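Local coordinates for protein precorrin-2 dehydrogenase (Bacillus megaterium, PDB 3DFZ) that oxidises precorrin-2 to sirohydrochlorin with NAD(+), supplying a precursor for both siroheme and anaerobic adenosylcobalamin synthesis, at residues S33-G38 against T58-T63; N91-V96 against D115-M120; T170-F175 against E199-Q204; Y177-L182 against R213-Q218. One frame throughout, in Å; residues are numbered along the deposited sequence.

Interaction 1. Residues S33-G38 against T58-T63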
loop_
_atom_site.group_PDB
_atom_site.type_symbol
_atom_site.label_atom_id
_atom_site.label_comp_id
_atom_site.label_asym_id
_atom_site.label_seq_id
_atom_site.Cartn_x
_atom_site.Cartn_y
_atom_site.Cartn_z
ATOM N N SER B 33 6.169 13.448 12.133
ATOM C CA SER B 33 5.327 14.591 11.882
ATOM C C SER B 33 4.461 14.395 10.638
ATOM O O SER B 33 4.977 13.979 9.580
ATOM C CB SER B 33 6.186 15.839 11.713
ATOM O OG SER B 33 6.989 15.753 10.554
ATOM N N VAL B 34 3.166 14.721 10.777
ATOM C CA VAL B 34 2.179 14.666 9.681
ATOM C C VAL B 34 1.427 15.998 9.516
ATOM O O VAL B 34 0.758 16.456 10.445
ATOM C CB VAL B 34 1.144 13.526 9.892
ATOM C CG1 VAL B 34 -0.013 13.628 8.908
ATOM C CG2 VAL B 34 1.827 12.147 9.799
ATOM N N LEU B 35 1.515 16.600 8.327
ATOM C CA LEU B 35 0.768 17.821 8.033
ATOM C C LEU B 35 -0.443 17.541 7.158
ATOM O O LEU B 35 -0.318 17.028 6.053
ATOM C CB LEU B 35 1.673 18.882 7.386
ATOM C CG LEU B 35 1.053 20.249 7.030
ATOM C CD1 LEU B 35 0.739 21.101 8.267
ATOM C CD2 LEU B 35 1.949 20.990 6.063
ATOM N N VAL B 36 -1.620 17.865 7.671
ATOM C CA VAL B 36 -2.828 17.845 6.868
ATOM C C VAL B 36 -3.179 19.290 6.496
ATOM O O VAL B 36 -3.527 20.116 7.359
ATOM C CB VAL B 36 -4.000 17.141 7.586
ATOM C CG1 VAL B 36 -5.249 17.113 6.690
ATOM C CG2 VAL B 36 -3.604 15.715 8.020
ATOM N N VAL B 37 -3.030 19.584 5.206
ATOM C CA VAL B 37 -3.443 20.840 4.633
ATOM C C VAL B 37 -4.892 20.702 4.198
ATOM O O VAL B 37 -5.208 19.905 3.301
ATOM C CB VAL B 37 -2.588 21.225 3.424
ATOM C CG1 VAL B 37 -3.148 22.477 2.762
ATOM C CG2 VAL B 37 -1.151 21.426 3.831
ATOM N N GLY B 38 -5.755 21.495 4.842
ATOM C CA GLY B 38 -7.205 21.453 4.647
ATOM C C GLY B 38 -7.907 20.997 5.907
ATOM O O GLY B 38 -7.288 20.365 6.774
ATOM N N THR B 58 -0.469 17.759 12.629
ATOM C CA THR B 58 -0.817 19.179 12.603
ATOM C C THR B 58 -1.743 19.434 11.432
ATOM O O THR B 58 -1.423 19.058 10.324
ATOM C CB THR B 58 0.417 20.086 12.507
ATOM O OG1 THR B 58 1.325 19.777 13.576
ATOM C CG2 THR B 58 0.009 21.573 12.597
ATOM N N VAL B 59 -2.899 20.048 11.698
ATOM C CA VAL B 59 -3.908 20.338 10.685
ATOM C C VAL B 59 -3.915 21.849 10.438
ATOM O O VAL B 59 -4.086 22.635 11.379
ATOM C CB VAL B 59 -5.329 19.888 11.149
ATOM C CG1 VAL B 59 -6.372 20.154 10.064
ATOM C CG2 VAL B 59 -5.350 18.430 11.567
ATOM N N VAL B 60 -3.700 22.252 9.183
ATOM C CA VAL B 60 -3.613 23.673 8.811
ATOM C C VAL B 60 -4.718 24.009 7.824
ATOM O O VAL B 60 -4.701 23.539 6.666
ATOM C CB VAL B 60 -2.221 24.085 8.230
ATOM C CG1 VAL B 60 -2.119 25.606 8.093
ATOM C CG2 VAL B 60 -1.135 23.639 9.137
ATOM N N ALA B 61 -5.694 24.775 8.313
ATOM C CA ALA B 61 -6.783 25.358 7.512
ATOM C C ALA B 61 -7.418 26.522 8.315
ATOM O O ALA B 61 -7.480 26.451 9.546
ATOM C CB ALA B 61 -7.816 24.313 7.181
ATOM N N PRO B 62 -7.887 27.599 7.624
ATOM C CA PRO B 62 -8.484 28.744 8.353
ATOM C C PRO B 62 -9.664 28.317 9.210
ATOM O O PRO B 62 -9.888 28.892 10.275
ATOM C CB PRO B 62 -8.928 29.702 7.238
ATOM C CG PRO B 62 -8.932 28.888 5.986
ATOM C CD PRO B 62 -7.889 27.823 6.165
ATOM N N THR B 63 -10.380 27.292 8.750
ATOM C CA THR B 63 -11.447 26.647 9.518
ATOM C C THR B 63 -11.324 25.123 9.386
ATOM O O THR B 63 -10.788 24.611 8.398
ATOM C CB THR B 63 -12.871 27.157 9.108
ATOM O OG1 THR B 63 -12.994 28.554 9.439
ATOM C CG2 THR B 63 -13.976 26.389 9.846
#

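Interaction 2. Residues N91-V96 against D115-M120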
loop_
_atom_site.group_PDB
_atom_site.type_symbol
_atom_site.label_atom_id
_atom_site.label_comp_id
_atom_site.label_asym_id
_atom_site.label_seq_id
_atom_site.Cartn_x
_atom_site.Cartn_y
_atom_site.Cartn_z
ATOM N N ASN B 91 9.690 20.792 7.909
ATOM C CA ASN B 91 10.171 19.629 8.644
ATOM C C ASN B 91 9.051 18.625 8.851
ATOM O O ASN B 91 8.817 18.161 9.976
ATOM C CB ASN B 91 10.751 20.059 9.998
ATOM C CG ASN B 91 12.263 20.295 9.959
ATOM O OD1 ASN B 91 13.048 19.344 10.034
ATOM N ND2 ASN B 91 12.675 21.572 9.881
ATOM N N VAL B 92 8.355 18.305 7.755
ATOM C CA VAL B 92 7.188 17.417 7.778
ATOM C C VAL B 92 7.478 16.152 6.983
ATOM O O VAL B 92 7.776 16.208 5.775
ATOM C CB VAL B 92 5.911 18.102 7.222
ATOM C CG1 VAL B 92 4.673 17.376 7.696
ATOM C CG2 VAL B 92 5.836 19.545 7.640
ATOM N N PHE B 93 7.409 15.015 7.667
ATOM C CA PHE B 93 7.567 13.711 7.039
ATOM C C PHE B 93 6.479 13.370 5.987
ATOM O O PHE B 93 6.810 13.007 4.857
ATOM C CB PHE B 93 7.617 12.650 8.131
ATOM C CG PHE B 93 7.727 11.237 7.619
ATOM C CD1 PHE B 93 8.933 10.758 7.097
ATOM C CD2 PHE B 93 6.633 10.358 7.714
ATOM C CE1 PHE B 93 9.050 9.439 6.654
ATOM C CE2 PHE B 93 6.739 9.031 7.264
ATOM C CZ PHE B 93 7.956 8.573 6.735
ATOM N N PHE B 94 5.198 13.474 6.358
ATOM C CA PHE B 94 4.092 13.118 5.465
ATOM C C PHE B 94 3.105 14.264 5.346
ATOM O O PHE B 94 2.560 14.730 6.348
ATOM C CB PHE B 94 3.370 11.865 5.980
ATOM C CG PHE B 94 2.233 11.369 5.095
ATOM C CD1 PHE B 94 1.069 10.881 5.672
ATOM C CD2 PHE B 94 2.351 11.337 3.699
ATOM C CE1 PHE B 94 0.032 10.394 4.880
ATOM C CE2 PHE B 94 1.322 10.866 2.901
ATOM C CZ PHE B 94 0.161 10.379 3.493
ATOM N N ILE B 95 2.877 14.705 4.115
ATOM C CA ILE B 95 1.939 15.790 3.833
ATOM C C ILE B 95 0.717 15.247 3.117
ATOM O O ILE B 95 0.842 14.592 2.080
ATOM C CB ILE B 95 2.626 16.900 2.982
ATOM C CG1 ILE B 95 3.676 17.625 3.824
ATOM C CG2 ILE B 95 1.622 17.902 2.427
ATOM C CD1 ILE B 95 4.362 18.794 3.104
ATOM N N VAL B 96 -0.457 15.514 3.673
ATOM C CA VAL B 96 -1.712 15.232 3.001
ATOM C C VAL B 96 -2.301 16.580 2.575
ATOM O O VAL B 96 -2.471 17.480 3.413
ATOM C CB VAL B 96 -2.730 14.477 3.934
ATOM C CG1 VAL B 96 -4.054 14.206 3.196
ATOM C CG2 VAL B 96 -2.164 13.159 4.456
ATOM N N ASP B 115 11.422 13.680 -3.238
ATOM C CA ASP B 115 11.643 12.792 -2.087
ATOM C C ASP B 115 10.638 13.072 -0.929
ATOM O O ASP B 115 10.584 12.297 0.029
ATOM C CB ASP B 115 13.115 12.840 -1.587
ATOM C CG ASP B 115 14.062 11.892 -2.354
ATOM O OD1 ASP B 115 13.633 11.186 -3.292
ATOM O OD2 ASP B 115 15.264 11.848 -2.010
ATOM N N GLN B 116 9.858 14.160 -1.036
ATOM C CA GLN B 116 8.808 14.537 -0.054
ATOM C C GLN B 116 7.526 13.721 -0.190
ATOM O O GLN B 116 6.787 13.881 -1.175
ATOM C CB GLN B 116 8.444 16.028 -0.190
ATOM C CG GLN B 116 7.201 16.503 0.630
ATOM C CD GLN B 116 7.468 16.581 2.143
ATOM O OE1 GLN B 116 8.286 17.397 2.603
ATOM N NE2 GLN B 116 6.798 15.710 2.919
ATOM N N LEU B 117 7.240 12.870 0.796
ATOM C CA LEU B 117 5.971 12.153 0.810
ATOM C C LEU B 117 4.824 13.126 0.837
ATOM O O LEU B 117 4.740 13.979 1.714
ATOM C CB LEU B 117 5.849 11.222 2.018
ATOM C CG LEU B 117 6.738 9.990 2.136
ATOM C CD1 LEU B 117 6.128 9.092 3.193
ATOM C CD2 LEU B 117 6.896 9.262 0.764
ATOM N N VAL B 118 3.936 12.988 -0.138
ATOM C CA VAL B 118 2.767 13.817 -0.232
ATOM C C VAL B 118 1.617 13.069 -0.885
ATOM O O VAL B 118 1.784 12.389 -1.891
ATOM C CB VAL B 118 3.047 15.160 -0.954
ATOM C CG1 VAL B 118 3.576 14.939 -2.369
ATOM C CG2 VAL B 118 1.800 16.051 -0.944
ATOM N N ASN B 119 0.450 13.201 -0.280
ATOM C CA ASN B 119 -0.771 12.695 -0.845
ATOM C C ASN B 119 -1.590 13.869 -1.354
ATOM O O ASN B 119 -1.963 14.762 -0.599
ATOM C CB ASN B 119 -1.541 11.879 0.202
ATOM C CG ASN B 119 -2.910 11.462 -0.286
ATOM O OD1 ASN B 119 -3.898 11.803 0.327
ATOM N ND2 ASN B 119 -2.972 10.746 -1.407
ATOM N N MET B 120 -1.813 13.905 -2.654
ATOM C CA MET B 120 -2.599 14.984 -3.234
ATOM C C MET B 120 -3.996 14.428 -3.375
ATOM O O MET B 120 -4.382 13.945 -4.441
ATOM C CB MET B 120 -2.025 15.405 -4.586
ATOM C CG MET B 120 -0.595 15.909 -4.504
ATOM S SD MET B 120 -0.546 17.624 -3.956
ATOM C CE MET B 120 1.227 17.882 -3.944
HETATM O O HOH W 1 9.009 18.970 4.700
HETATM O O HOH W 2 8.982 13.235 3.091
#

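Interaction 3. Residues T170-F175 against E199-Q204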
loop_
_atom_site.group_PDB
_atom_site.type_symbol
_atom_site.label_atom_id
_atom_site.label_comp_id
_atom_site.label_asym_id
_atom_site.label_seq_id
_atom_site.Cartn_x
_atom_site.Cartn_y
_atom_site.Cartn_z
ATOM N N THR B 170 -14.185 -12.365 9.643
ATOM C CA THR B 170 -13.986 -11.579 10.857
ATOM C C THR B 170 -13.764 -12.500 12.062
ATOM O O THR B 170 -12.813 -12.305 12.823
ATOM C CB THR B 170 -15.152 -10.599 11.084
ATOM O OG1 THR B 170 -15.362 -9.822 9.889
ATOM C CG2 THR B 170 -14.868 -9.674 12.236
ATOM N N GLN B 171 -14.638 -13.487 12.223
ATOM C CA GLN B 171 -14.530 -14.488 13.258
ATOM C C GLN B 171 -13.294 -15.424 13.083
ATOM O O GLN B 171 -12.667 -15.864 14.063
ATOM C CB GLN B 171 -15.812 -15.348 13.229
ATOM C CG GLN B 171 -15.946 -16.317 14.398
ATOM C CD GLN B 171 -15.074 -17.554 14.298
ATOM O OE1 GLN B 171 -14.766 -18.037 13.195
ATOM N NE2 GLN B 171 -14.693 -18.106 15.468
ATOM N N TYR B 172 -13.020 -15.770 11.835
ATOM C CA TYR B 172 -11.946 -16.702 11.480
ATOM C C TYR B 172 -10.552 -16.136 11.775
ATOM O O TYR B 172 -9.692 -16.844 12.286
ATOM C CB TYR B 172 -12.091 -17.079 9.995
ATOM C CG TYR B 172 -11.086 -18.093 9.467
ATOM C CD1 TYR B 172 -10.712 -19.219 10.213
ATOM C CD2 TYR B 172 -10.518 -17.925 8.214
ATOM C CE1 TYR B 172 -9.817 -20.120 9.714
ATOM C CE2 TYR B 172 -9.615 -18.844 7.710
ATOM C CZ TYR B 172 -9.284 -19.932 8.450
ATOM O OH TYR B 172 -8.396 -20.831 7.901
ATOM N N THR B 173 -10.319 -14.862 11.468
ATOM C CA THR B 173 -8.989 -14.303 11.743
ATOM C C THR B 173 -8.798 -14.109 13.241
ATOM O O THR B 173 -7.665 -14.023 13.712
ATOM C CB THR B 173 -8.690 -13.004 10.947
ATOM O OG1 THR B 173 -9.755 -12.039 11.134
ATOM C CG2 THR B 173 -8.565 -13.349 9.474
ATOM N N GLN B 174 -9.907 -14.075 13.982
ATOM C CA GLN B 174 -9.843 -14.097 15.441
ATOM C C GLN B 174 -9.412 -15.464 15.937
ATOM O O GLN B 174 -8.566 -15.548 16.826
ATOM C CB GLN B 174 -11.175 -13.638 16.099
ATOM C CG GLN B 174 -11.223 -13.776 17.642
ATOM C CD GLN B 174 -10.162 -12.932 18.409
ATOM O OE1 GLN B 174 -9.716 -11.877 17.943
ATOM N NE2 GLN B 174 -9.777 -13.408 19.591
ATOM N N PHE B 175 -10.021 -16.533 15.398
ATOM C CA PHE B 175 -9.508 -17.903 15.631
ATOM C C PHE B 175 -8.027 -18.014 15.275
ATOM O O PHE B 175 -7.232 -18.519 16.061
ATOM C CB PHE B 175 -10.328 -18.950 14.840
ATOM C CG PHE B 175 -9.620 -20.303 14.656
ATOM C CD1 PHE B 175 -9.556 -21.225 15.700
ATOM C CD2 PHE B 175 -9.028 -20.640 13.437
ATOM C CE1 PHE B 175 -8.904 -22.476 15.541
ATOM C CE2 PHE B 175 -8.371 -21.902 13.262
ATOM C CZ PHE B 175 -8.318 -22.818 14.322
ATOM N N GLU B 199 -1.899 -25.996 8.737
ATOM C CA GLU B 199 -2.993 -26.957 8.871
ATOM C C GLU B 199 -4.376 -26.274 8.882
ATOM O O GLU B 199 -5.347 -26.779 8.319
ATOM C CB GLU B 199 -2.774 -27.747 10.174
ATOM C CG GLU B 199 -3.704 -28.927 10.391
ATOM C CD GLU B 199 -3.103 -29.997 11.291
ATOM O OE1 GLU B 199 -3.033 -29.761 12.528
ATOM O OE2 GLU B 199 -2.701 -31.081 10.762
ATOM N N ILE B 200 -4.416 -25.095 9.484
ATOM C CA ILE B 200 -5.639 -24.423 9.843
ATOM C C ILE B 200 -6.100 -23.448 8.767
ATOM O O ILE B 200 -6.998 -22.665 9.010
ATOM C CB ILE B 200 -5.482 -23.690 11.236
ATOM C CG1 ILE B 200 -4.331 -22.693 11.209
ATOM C CG2 ILE B 200 -5.299 -24.709 12.329
ATOM C CD1 ILE B 200 -4.149 -21.837 12.544
ATOM N N ILE B 201 -5.447 -23.484 7.600
ATOM C CA ILE B 201 -5.850 -22.688 6.447
ATOM C C ILE B 201 -6.628 -23.536 5.422
ATOM O O ILE B 201 -6.041 -24.105 4.511
ATOM C CB ILE B 201 -4.625 -22.012 5.750
ATOM C CG1 ILE B 201 -3.760 -21.212 6.746
ATOM C CG2 ILE B 201 -5.055 -21.130 4.577
ATOM C CD1 ILE B 201 -4.508 -20.228 7.662
ATOM N N ASP B 202 -7.939 -23.638 5.612
ATOM C CA ASP B 202 -8.884 -24.076 4.579
ATOM C C ASP B 202 -10.321 -23.568 4.879
ATOM O O ASP B 202 -10.550 -22.965 5.911
ATOM C CB ASP B 202 -8.844 -25.596 4.367
ATOM C CG ASP B 202 -9.315 -26.386 5.572
ATOM O OD1 ASP B 202 -10.305 -26.017 6.221
ATOM O OD2 ASP B 202 -8.694 -27.426 5.862
ATOM N N ASP B 203 -11.274 -23.845 3.981
ATOM C CA ASP B 203 -12.676 -23.400 4.130
ATOM C C ASP B 203 -13.384 -23.980 5.353
ATOM O O ASP B 203 -14.218 -23.309 5.986
ATOM C CB ASP B 203 -13.477 -23.712 2.854
ATOM C CG ASP B 203 -13.061 -22.855 1.662
ATOM O OD1 ASP B 203 -12.648 -21.693 1.873
ATOM O OD2 ASP B 203 -13.195 -23.320 0.504
ATOM N N GLN B 204 -13.048 -25.214 5.683
ATOM C CA GLN B 204 -13.667 -25.906 6.817
ATOM C C GLN B 204 -13.251 -25.369 8.198
ATOM O O GLN B 204 -14.054 -25.406 9.130
ATOM C CB GLN B 204 -13.379 -27.407 6.756
ATOM C CG GLN B 204 -14.376 -28.255 7.482
ATOM C CD GLN B 204 -13.981 -29.714 7.401
ATOM O OE1 GLN B 204 -12.965 -30.107 7.969
ATOM N NE2 GLN B 204 -14.767 -30.526 6.676
#

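Interaction 4. Residues Y177-L182 against R213-Q218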
loop_
_atom_site.group_PDB
_atom_site.type_symbol
_atom_site.label_atom_id
_atom_site.label_comp_id
_atom_site.label_asym_id
_atom_site.label_seq_id
_atom_site.Cartn_x
_atom_site.Cartn_y
_atom_site.Cartn_z
ATOM N N TYR B 177 -5.738 -15.799 14.996
ATOM C CA TYR B 177 -4.885 -14.968 15.863
ATOM C C TYR B 177 -4.574 -15.714 17.168
ATOM O O TYR B 177 -3.399 -15.845 17.546
ATOM C CB TYR B 177 -5.523 -13.595 16.140
ATOM C CG TYR B 177 -4.593 -12.675 16.935
ATOM C CD1 TYR B 177 -3.511 -12.035 16.310
ATOM C CD2 TYR B 177 -4.780 -12.472 18.294
ATOM C CE1 TYR B 177 -2.656 -11.229 17.022
ATOM C CE2 TYR B 177 -3.944 -11.668 19.008
ATOM C CZ TYR B 177 -2.871 -11.045 18.380
ATOM O OH TYR B 177 -2.021 -10.227 19.100
ATOM N N GLU B 178 -5.618 -16.226 17.831
ATOM C CA GLU B 178 -5.433 -17.036 19.034
ATOM C C GLU B 178 -4.534 -18.247 18.781
ATOM O O GLU B 178 -3.671 -18.545 19.587
ATOM C CB GLU B 178 -6.778 -17.456 19.623
ATOM C CG GLU B 178 -6.706 -18.291 20.889
ATOM C CD GLU B 178 -8.081 -18.539 21.511
ATOM O OE1 GLU B 178 -9.078 -17.885 21.106
ATOM O OE2 GLU B 178 -8.157 -19.368 22.437
ATOM N N CYS B 179 -4.731 -18.948 17.668
ATOM C CA CYS B 179 -3.819 -20.054 17.323
ATOM C C CYS B 179 -2.373 -19.597 17.222
ATOM O O CYS B 179 -1.517 -20.263 17.743
ATOM C CB CYS B 179 -4.209 -20.735 16.010
ATOM S SG CYS B 179 -5.774 -21.578 16.041
ATOM N N ARG B 180 -2.117 -18.473 16.544
ATOM C CA ARG B 180 -0.763 -17.909 16.385
ATOM C C ARG B 180 -0.103 -17.675 17.752
ATOM O O ARG B 180 1.007 -18.146 18.008
ATOM C CB ARG B 180 -0.831 -16.616 15.577
ATOM C CG ARG B 180 0.488 -16.024 15.093
ATOM C CD ARG B 180 0.866 -16.545 13.702
ATOM N NE ARG B 180 1.790 -15.641 13.004
ATOM C CZ ARG B 180 3.050 -15.924 12.672
ATOM N NH1 ARG B 180 3.588 -17.109 12.947
ATOM N NH2 ARG B 180 3.778 -15.007 12.046
ATOM N N VAL B 181 -0.828 -16.987 18.634
ATOM C CA VAL B 181 -0.430 -16.750 20.031
ATOM C C VAL B 181 -0.040 -18.056 20.723
ATOM O O VAL B 181 1.073 -18.170 21.257
ATOM C CB VAL B 181 -1.567 -16.035 20.833
ATOM C CG1 VAL B 181 -1.296 -16.048 22.368
ATOM C CG2 VAL B 181 -1.785 -14.621 20.321
ATOM N N LEU B 182 -0.942 -19.032 20.712
ATOM C CA LEU B 182 -0.703 -20.292 21.415
ATOM C C LEU B 182 0.418 -21.132 20.813
ATOM O O LEU B 182 1.079 -21.863 21.525
ATOM C CB LEU B 182 -1.988 -21.120 21.553
ATOM C CG LEU B 182 -3.092 -20.565 22.470
ATOM C CD1 LEU B 182 -4.305 -21.482 22.497
ATOM C CD2 LEU B 182 -2.559 -20.312 23.894
ATOM N N ARG B 213 -12.579 -25.249 17.574
ATOM C CA ARG B 213 -12.499 -25.562 19.000
ATOM C C ARG B 213 -11.695 -26.785 19.355
ATOM O O ARG B 213 -10.932 -26.755 20.308
ATOM C CB ARG B 213 -13.893 -25.663 19.606
ATOM C CG ARG B 213 -14.620 -24.346 19.581
ATOM C CD ARG B 213 -16.111 -24.543 19.692
ATOM N NE ARG B 213 -16.800 -23.252 19.604
ATOM C CZ ARG B 213 -18.036 -23.037 20.042
ATOM N NH1 ARG B 213 -18.759 -24.039 20.561
ATOM N NH2 ARG B 213 -18.550 -21.835 19.937
ATOM N N GLU B 214 -11.863 -27.859 18.595
ATOM C CA GLU B 214 -11.064 -29.080 18.774
ATOM C C GLU B 214 -9.573 -28.880 18.486
ATOM O O GLU B 214 -8.752 -29.598 19.041
ATOM C CB GLU B 214 -11.600 -30.227 17.906
ATOM C CG GLU B 214 -13.014 -30.633 18.243
ATOM C CD GLU B 214 -13.509 -31.872 17.512
ATOM O OE1 GLU B 214 -12.966 -32.260 16.425
ATOM O OE2 GLU B 214 -14.462 -32.464 18.057
ATOM N N PHE B 215 -9.243 -27.955 17.584
ATOM C CA PHE B 215 -7.848 -27.622 17.300
ATOM C C PHE B 215 -7.226 -26.811 18.439
ATOM O O PHE B 215 -6.074 -27.061 18.816
ATOM C CB PHE B 215 -7.691 -26.837 15.999
ATOM C CG PHE B 215 -6.260 -26.536 15.664
ATOM C CD1 PHE B 215 -5.441 -27.525 15.106
ATOM C CD2 PHE B 215 -5.708 -25.286 15.952
ATOM C CE1 PHE B 215 -4.094 -27.250 14.811
ATOM C CE2 PHE B 215 -4.386 -25.012 15.668
ATOM C CZ PHE B 215 -3.569 -25.997 15.101
ATOM N N LEU B 216 -7.994 -25.857 18.981
ATOM C CA LEU B 216 -7.582 -25.100 20.170
ATOM C C LEU B 216 -7.270 -26.040 21.324
ATOM O O LEU B 216 -6.230 -25.890 21.963
ATOM C CB LEU B 216 -8.648 -24.078 20.614
ATOM C CG LEU B 216 -8.864 -22.914 19.656
ATOM C CD1 LEU B 216 -10.183 -22.196 19.937
ATOM C CD2 LEU B 216 -7.656 -21.940 19.677
ATOM N N GLN B 217 -8.169 -27.002 21.576
ATOM C CA GLN B 217 -7.975 -28.014 22.611
ATOM C C GLN B 217 -6.715 -28.840 22.345
ATOM O O GLN B 217 -5.992 -29.192 23.270
ATOM C CB GLN B 217 -9.175 -28.982 22.676
ATOM C CG GLN B 217 -10.527 -28.373 23.061
ATOM C CD GLN B 217 -11.622 -29.440 23.229
ATOM O OE1 GLN B 217 -11.610 -30.210 24.202
ATOM N NE2 GLN B 217 -12.562 -29.496 22.270
ATOM N N GLN B 218 -6.480 -29.167 21.079
ATOM C CA GLN B 218 -5.344 -29.983 20.673
ATOM C C GLN B 218 -3.989 -29.331 20.975
ATOM O O GLN B 218 -3.093 -29.976 21.521
ATOM C CB GLN B 218 -5.448 -30.325 19.192
ATOM C CG GLN B 218 -4.150 -30.804 18.564
ATOM C CD GLN B 218 -4.305 -31.098 17.102
ATOM O OE1 GLN B 218 -5.432 -31.213 16.603
ATOM N NE2 GLN B 218 -3.171 -31.245 16.394
#

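Interaction 1. Residues S33-G38 against T58-T63
L35 holds CG anti to its backbone N (chi1 -179°) and then bends at chi2 (71°), which carries CD1 across to V60, whose CG2 lies beside its own backbone N. The two methyls, L35 CD1 and V60 CG2, meet at 3.3 Å, tighter than usual for carbons. The backbones run parallel, paired in the order L35 with T58, V36 with V59 and V37 with V60. Four backbone hydrogen bonds of 2.8 to 2.9 Å join them: T58 N to V34 O, V36 N to T58 O, V60 N to V36 O and G38 N to V60 O. Past the strands, the A61 methyl packs on G38 C at 3.6 Å; at the backbone angles of G38 a CB would collide with V37 O, a conformation that demands glycine. G38 also belongs to a GxGxxA pattern consistent with the first turn of a Rossmann dinucleotide fold, while P62 and T63 probably contribute to the NAD(+) site, as in related enzymes. The two strands, with helix 41-50 between them in sequence, form a beta-alpha-beta unit. That helix covers V34 and V36 through A43, I47 and F50; strand 94-97 flanks 33-37 on its other edge, and strand 77-80 lies beyond 56-60.

Interaction 2. Residues N91-V96 against D115-M120
The side chain of L117 fits against two phenylalanines of the facing segment: its CB packs on F94 CD2 at 3.9 Å, crossing that side chain at about a right angle, while its CD1 reaches F93 CZ at 4.0 Å, running alongside it. Further along, F94 CZ rests on N119 CB (4.0 Å), so the ring spans L117 and N119. On the opposite face of the sheet, V118 CG2, anti to its backbone N, presses against I95 CG2. I95 also lays CG1 and CD1 across the amide of Q116. These strands, 94-97 and 117-120, are parallel neighbours at one end of the five-stranded Rossmann-type sheet, joined in part by I95 N to L117 O (3.1 Å) and N119 N to I95 O (2.8 Å). Q116 bends at chi2 (72°) and thereby turns its NE2 back into the gap between the backbones, where it donates to V92 O at 3.1 Å and to L117 O at 2.9 Å, both acceptors lying close to its amide plane. I95 N and Q116 NE2 thus grip L117 O from opposite faces of its carbonyl plane. A water donating to F93 O and accepting from L117 N bridges the segments beside them. N119 turns its amide to I129 O and R46, and L117 packs on L117 of the second subunit.

Interaction 3. Residues T170-F175 against E199-Q204
In the helical C-terminal domain of SirC, helix 168-184 meets the short connection between helices 190-199 and 203-207 through two aromatic side chains one turn apart. Y172 extends from the helix with CG anti to its backbone N (chi1 -178°), which sends the phenol out to the turn. There Y172 OH donates to I200 O at 2.6 Å, in the carbonyl plane and on a lone pair of that oxygen, which itself lies at the edge of the tyrosine ring. This buried bond ties a backbone carbonyl of the turn to the helix. The same hydroxyl also lies close to the chain beyond, with I201 CA 3.5 Å from Y172 OH. D202 follows as the N-cap of helix 203-207, its OD1 hydrogen-bonded to Y205 N. L153 of the second subunit packs on Y172, and S150 of that subunit on I201, which makes this contact part of the dimer interface. F175 supplies the apolar half of the contact. Its ring points an edge at I200, crossing that side chain obliquely, and F175 CE2 comes within 4.0 Å of I200 CB while F175 CZ lies 4.1 Å from I200 CG2.

Interaction 4. Residues Y177-L182 against R213-Q218
Helices 177-182 and 213-218 run almost parallel, 10° apart, with the segment axes 10.8 Å from each other, and C179 and L216 bring their CA atoms to 6.9 Å. They are parts of helices 168-184 and 209-218 in the all-helical C-terminal domain, where helices 190-199 and 203-207 intervene along the chain. L216 carries most of the contact. Its CG lies anti to the carbonyl carbon (chi1 -68°), and from there CD2 reaches across to three side chains of the other helix, E178, C179 and L182. L216 CD2 touches E178 OE2 at 3.8 Å, where the extended glutamate crosses the leucine at about a right angle and lays CG, CD and OE2 along the methyl. The same methyl meets C179 SG at 4.1 Å and, one turn further on from E178, L182 CD1 at 4.4 Å. The contact is mostly apolar and partly buried, with C179 and F215 on its buried side and E178 and L182 partly exposed. F215 is packed by L196 and I200 as well as F175, so the phenylalanine links this helix pair to the rest of the bundle. The cysteine completes that cluster as a sulfur-aromatic contact at the ring edge, 77° off the ring normal, with C179 SG 3.7 Å from both F215 CD2 and F215 CE2.

Interactions 1 and 2 belong to one parallel sheet: strands 33-37 and 94-97 are neighbours joined by probable hydrogen bonds between V96 and both L35 and V37. Both are buried and built on backbone bonds, though interaction 2 adds a glutamine side chain and a bridging water. Interactions 3 and 4 lie at the other end of the molecule, their centres about 38 to 45 Å from those of the first two, and share helix 168-184; I200 and F175 of the former pack on F215 of the latter. Interaction 3 is buried, with a single phenolic hydrogen bond; interaction 4 is partly buried and rests on apolar and sulfur-aromatic contacts. The second subunit reaches interactions 2, 3 and 4 but not 1.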